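Local atomic coordinates of carboxylesterase (Uncultured bacterium, PDB entry 5GMX), a protein that hydrolyses carboxylic esters as a family VIII carboxylesterase and also acts on oxyimino cephalosporins, with a fold related to the serine beta-lactamases. Residues E305-K310 / M318-G323. Residues are numbered along the deposited sequence; the frame is centred on the assembly and turned at random.
Sequences EECFRK and MRWSRG
Arg319 leaves its strand with CG opposite the backbone N (chi1 -171°) and runs straight on to NE, which lays its aliphatic part across the Phe308 ring and brings the guanidinium to Glu305. Arg319 CB rests over one face of the Phe308 ring, offset toward the rim, in a CH-pi contact 3.8 Å from its centroid. Farther out, Arg319 NE gives a nearly straight bond of 2.7 Å to Glu305 OE1; the oxygen lies close to the guanidinium plane but is met from above its own carboxylate plane, the two groups standing almost perpendicular. Glu306, bent at chi2 (-67°), turns its carboxylate to Arg322, which grips it side-on: NE at 2.6 Å and NH2 at 2.9 Å both converge on Glu306 OE2, from one face of the carboxylate. Between these salt bridges lies a classic beta bulge, where Glu306 N (2.6 Å) and Cys307 N (3.1 Å) share Trp320 O. Regular antiparallel pairing follows, Trp320 N bonding to Cys307 O and Arg309 exchanging two backbone bonds with Met318, a selenomethionine. On the face opposite Phe308 and Arg319, Cys307 SG sits at the edge of the Trp320 indole, 4.0 Å from Trp320 CB, while Met318 CE lies over a face of the same ring. The hairpin 307-310/317-320 stands close to the ligand pocket, consistent with a place in its second shell: Trp320 bonds Asp311 through NE1, meets the His119 ring, and its side chain is about 8 Å from the bound phenylmethanesulfonic acid. Helix 113-117 packs on Glu306 and Arg322 through Ala114, and strand 325-326 touches Glu305, Arg319 and Trp320.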
ATOM      1  N   GLU A 305      -6.660   9.922 -12.946  1.00 18.77           N
ATOM      2  CA  GLU A 305      -7.451   8.726 -13.206  1.00 18.74           C
ATOM      3  C   GLU A 305      -7.042   8.114 -14.542  1.00 19.72           C
ATOM      4  O   GLU A 305      -6.997   8.800 -15.563  1.00 22.53           O
ATOM      5  CB  GLU A 305      -8.942   9.036 -13.212  1.00 18.95           C
ATOM      6  CG  GLU A 305      -9.800   7.796 -13.397  1.00 23.60           C
ATOM      7  CD  GLU A 305     -11.271   8.136 -13.522  1.00 32.83           C
ATOM      8  OE1 GLU A 305     -11.800   8.855 -12.642  1.00 27.24           O
ATOM      9  OE2 GLU A 305     -11.894   7.670 -14.497  1.00 34.49           O
ATOM     10  N   GLU A 306      -6.714   6.829 -14.515  1.00 15.67           N
ATOM     11  CA  GLU A 306      -6.287   6.121 -15.710  1.00 23.86           C
ATOM     12  C   GLU A 306      -7.436   5.306 -16.260  1.00 24.85           C
ATOM     13  O   GLU A 306      -7.612   5.225 -17.472  1.00 22.25           O
ATOM     14  CB  GLU A 306      -5.083   5.229 -15.411  1.00 24.02           C
ATOM     15  CG  GLU A 306      -3.763   5.989 -15.386  1.00 18.33           C
ATOM     16  CD  GLU A 306      -3.386   6.514 -16.763  1.00 23.30           C
ATOM     17  OE1 GLU A 306      -3.581   5.767 -17.748  1.00 34.19           O
ATOM     18  OE2 GLU A 306      -2.911   7.666 -16.867  1.00 25.50           O
ATOM     19  N   CYS A 307      -8.224   4.706 -15.373  1.00 24.49           N
ATOM     20  CA  CYS A 307      -9.399   3.986 -15.858  1.00 24.81           C
ATOM     21  C   CYS A 307     -10.433   3.809 -14.762  1.00 28.25           C
ATOM     22  O   CYS A 307     -10.127   3.972 -13.588  1.00 22.63           O
ATOM     23  CB  CYS A 307      -8.997   2.625 -16.465  1.00 26.02           C
ATOM     24  SG  CYS A 307      -7.956   1.497 -15.441  1.00 22.57           S
ATOM     25  N   PHE A 308     -11.666   3.515 -15.156  1.00 24.54           N
ATOM     26  CA  PHE A 308     -12.745   3.284 -14.203  1.00 21.17           C
ATOM     27  C   PHE A 308     -13.652   2.198 -14.767  1.00 23.19           C
ATOM     28  O   PHE A 308     -14.617   2.489 -15.459  1.00 28.65           O
ATOM     29  CB  PHE A 308     -13.516   4.580 -13.925  1.00 19.29           C
ATOM     30  CG  PHE A 308     -14.408   4.519 -12.710  1.00 22.59           C
ATOM     31  CD1 PHE A 308     -14.501   3.365 -11.941  1.00 22.36           C
ATOM     32  CD2 PHE A 308     -15.140   5.627 -12.322  1.00 25.93           C
ATOM     33  CE1 PHE A 308     -15.331   3.312 -10.825  1.00 24.87           C
ATOM     34  CE2 PHE A 308     -15.962   5.588 -11.206  1.00 28.39           C
ATOM     35  CZ  PHE A 308     -16.054   4.429 -10.456  1.00 28.16           C
ATOM     36  N   ARG A 309     -13.334   0.944 -14.454  1.00 22.61           N
ATOM     37  CA  ARG A 309     -13.978  -0.201 -15.113  1.00 23.32           C
ATOM     38  C   ARG A 309     -14.140  -1.366 -14.163  1.00 25.21           C
ATOM     39  O   ARG A 309     -13.429  -1.453 -13.174  1.00 17.98           O
ATOM     40  CB  ARG A 309     -13.165  -0.699 -16.318  1.00 25.87           C
ATOM     41  CG  ARG A 309     -13.192   0.164 -17.559  1.00 29.76           C
ATOM     42  CD  ARG A 309     -12.620  -0.612 -18.751  1.00 31.23           C
ATOM     43  NE  ARG A 309     -11.179  -0.785 -18.639  1.00 27.06           N
ATOM     44  CZ  ARG A 309     -10.283  -0.112 -19.356  1.00 29.26           C
ATOM     45  NH1 ARG A 309     -10.682   0.770 -20.260  1.00 29.59           N
ATOM     46  NH2 ARG A 309      -8.987  -0.321 -19.167  1.00 23.66           N
ATOM     47  N   LYS A 310     -15.043  -2.285 -14.491  1.00 21.24           N
ATOM     48  CA  LYS A 310     -15.146  -3.527 -13.737  1.00 22.43           C
ATOM     49  C   LYS A 310     -13.822  -4.262 -13.842  1.00 25.26           C
ATOM     50  O   LYS A 310     -13.305  -4.487 -14.942  1.00 25.63           O
ATOM     51  CB  LYS A 310     -16.297  -4.405 -14.244  1.00 27.12           C
ATOM     52  CG  LYS A 310     -16.476  -5.695 -13.441  1.00 31.69           C
ATOM     53  CD  LYS A 310     -17.886  -6.255 -13.536  1.00 40.95           C
ATOM     54  CE  LYS A 310     -18.139  -6.873 -14.903  1.00 56.24           C
ATOM     55  NZ  LYS A 310     -17.143  -7.939 -15.221  1.00 51.31           N
HETATM   56  N   MSE A 318     -13.368  -0.628 -10.466  1.00 20.01           N
HETATM   57  CA  MSE A 318     -12.283   0.044  -9.783  1.00 18.80           C
HETATM   58  C   MSE A 318     -11.937   1.303 -10.540  1.00 18.40           C
HETATM   59  O   MSE A 318     -11.939   1.326 -11.785  1.00 24.19           O
HETATM   60  CB  MSE A 318     -11.059  -0.861  -9.659  1.00 18.28           C
HETATM   61  CG  MSE A 318     -11.308  -2.127  -8.872  1.00 18.64           C
HETATM   62 SE   MSE A 318     -11.659  -1.679  -6.985  1.00 46.98          SE
HETATM   63  CE  MSE A 318      -9.872  -1.032  -6.509  1.00 34.22           C
ATOM     64  N   ARG A 319     -11.666   2.351  -9.769  1.00 16.36           N
ATOM     65  CA  ARG A 319     -11.226   3.628 -10.296  1.00 15.43           C
ATOM     66  C   ARG A 319      -9.729   3.789 -10.032  1.00 15.06           C
ATOM     67  O   ARG A 319      -9.318   4.215  -8.949  1.00 17.11           O
ATOM     68  CB  ARG A 319     -12.024   4.765  -9.663  1.00 17.83           C
ATOM     69  CG  ARG A 319     -11.790   6.106 -10.306  1.00 18.54           C
ATOM     70  CD  ARG A 319     -12.613   7.170  -9.623  1.00 22.39           C
ATOM     71  NE  ARG A 319     -12.185   8.504 -10.023  1.00 23.54           N
ATOM     72  CZ  ARG A 319     -12.156   9.554  -9.216  1.00 21.95           C
ATOM     73  NH1 ARG A 319     -12.539   9.436  -7.948  1.00 19.46           N
ATOM     74  NH2 ARG A 319     -11.753  10.726  -9.685  1.00 22.09           N
ATOM     75  N   TRP A 320      -8.926   3.431 -11.029  1.00 19.51           N
ATOM     76  CA  TRP A 320      -7.475   3.387 -10.896  1.00 17.40           C
ATOM     77  C   TRP A 320      -6.784   4.645 -11.409  1.00 17.33           C
ATOM     78  O   TRP A 320      -7.083   5.147 -12.521  1.00 19.54           O
ATOM     79  CB  TRP A 320      -6.897   2.182 -11.656  1.00 17.98           C
ATOM     80  CG  TRP A 320      -7.230   0.830 -11.102  1.00 14.05           C
ATOM     81  CD1 TRP A 320      -7.986  -0.138 -11.709  1.00 16.51           C
ATOM     82  CD2 TRP A 320      -6.792   0.272  -9.858  1.00 18.21           C
ATOM     83  NE1 TRP A 320      -8.056  -1.255 -10.914  1.00 14.42           N
ATOM     84  CE2 TRP A 320      -7.337  -1.031  -9.770  1.00 16.41           C
ATOM     85  CE3 TRP A 320      -5.999   0.746  -8.806  1.00 19.61           C
ATOM     86  CZ2 TRP A 320      -7.114  -1.862  -8.675  1.00 18.42           C
ATOM     87  CZ3 TRP A 320      -5.779  -0.082  -7.717  1.00 18.02           C
ATOM     88  CH2 TRP A 320      -6.337  -1.372  -7.659  1.00 21.87           C
ATOM     89  N   SER A 321      -5.840   5.121 -10.599  1.00 14.98           N
ATOM     90  CA  SER A 321      -4.865   6.108 -11.030  1.00 14.19           C
ATOM     91  C   SER A 321      -3.530   5.401 -11.268  1.00 18.14           C
ATOM     92  O   SER A 321      -3.484   4.174 -11.398  1.00 16.06           O
ATOM     93  CB  SER A 321      -4.712   7.222  -9.987  1.00 17.22           C
ATOM     94  OG  SER A 321      -4.164   6.726  -8.777  1.00 16.32           O
ATOM     95  N   ARG A 322      -2.434   6.153 -11.273  1.00 15.67           N
ATOM     96  CA  ARG A 322      -1.124   5.544 -11.472  1.00 13.82           C
ATOM     97  C   ARG A 322      -0.631   4.879 -10.189  1.00 15.32           C
ATOM     98  O   ARG A 322       0.377   5.282  -9.612  1.00 15.76           O
ATOM     99  CB  ARG A 322      -0.108   6.573 -11.962  1.00 14.07           C
ATOM    100  CG  ARG A 322      -0.295   6.988 -13.421  1.00 15.55           C
ATOM    101  CD  ARG A 322      -1.149   8.227 -13.566  1.00 18.73           C
ATOM    102  NE  ARG A 322      -1.313   8.553 -14.975  1.00 18.27           N
ATOM    103  CZ  ARG A 322      -0.658   9.520 -15.601  1.00 18.58           C
ATOM    104  NH1 ARG A 322       0.186  10.291 -14.929  1.00 16.59           N
ATOM    105  NH2 ARG A 322      -0.867   9.731 -16.896  1.00 19.99           N
ATOM    106  N   GLY A 323      -1.365   3.867  -9.739  1.00 14.69           N
ATOM    107  CA  GLY A 323      -0.955   3.081  -8.593  1.00 14.36           C
ATOM    108  C   GLY A 323      -1.887   3.162  -7.401  1.00 15.91           C
ATOM    109  O   GLY A 323      -1.892   2.269  -6.559  1.00 15.08           O
TER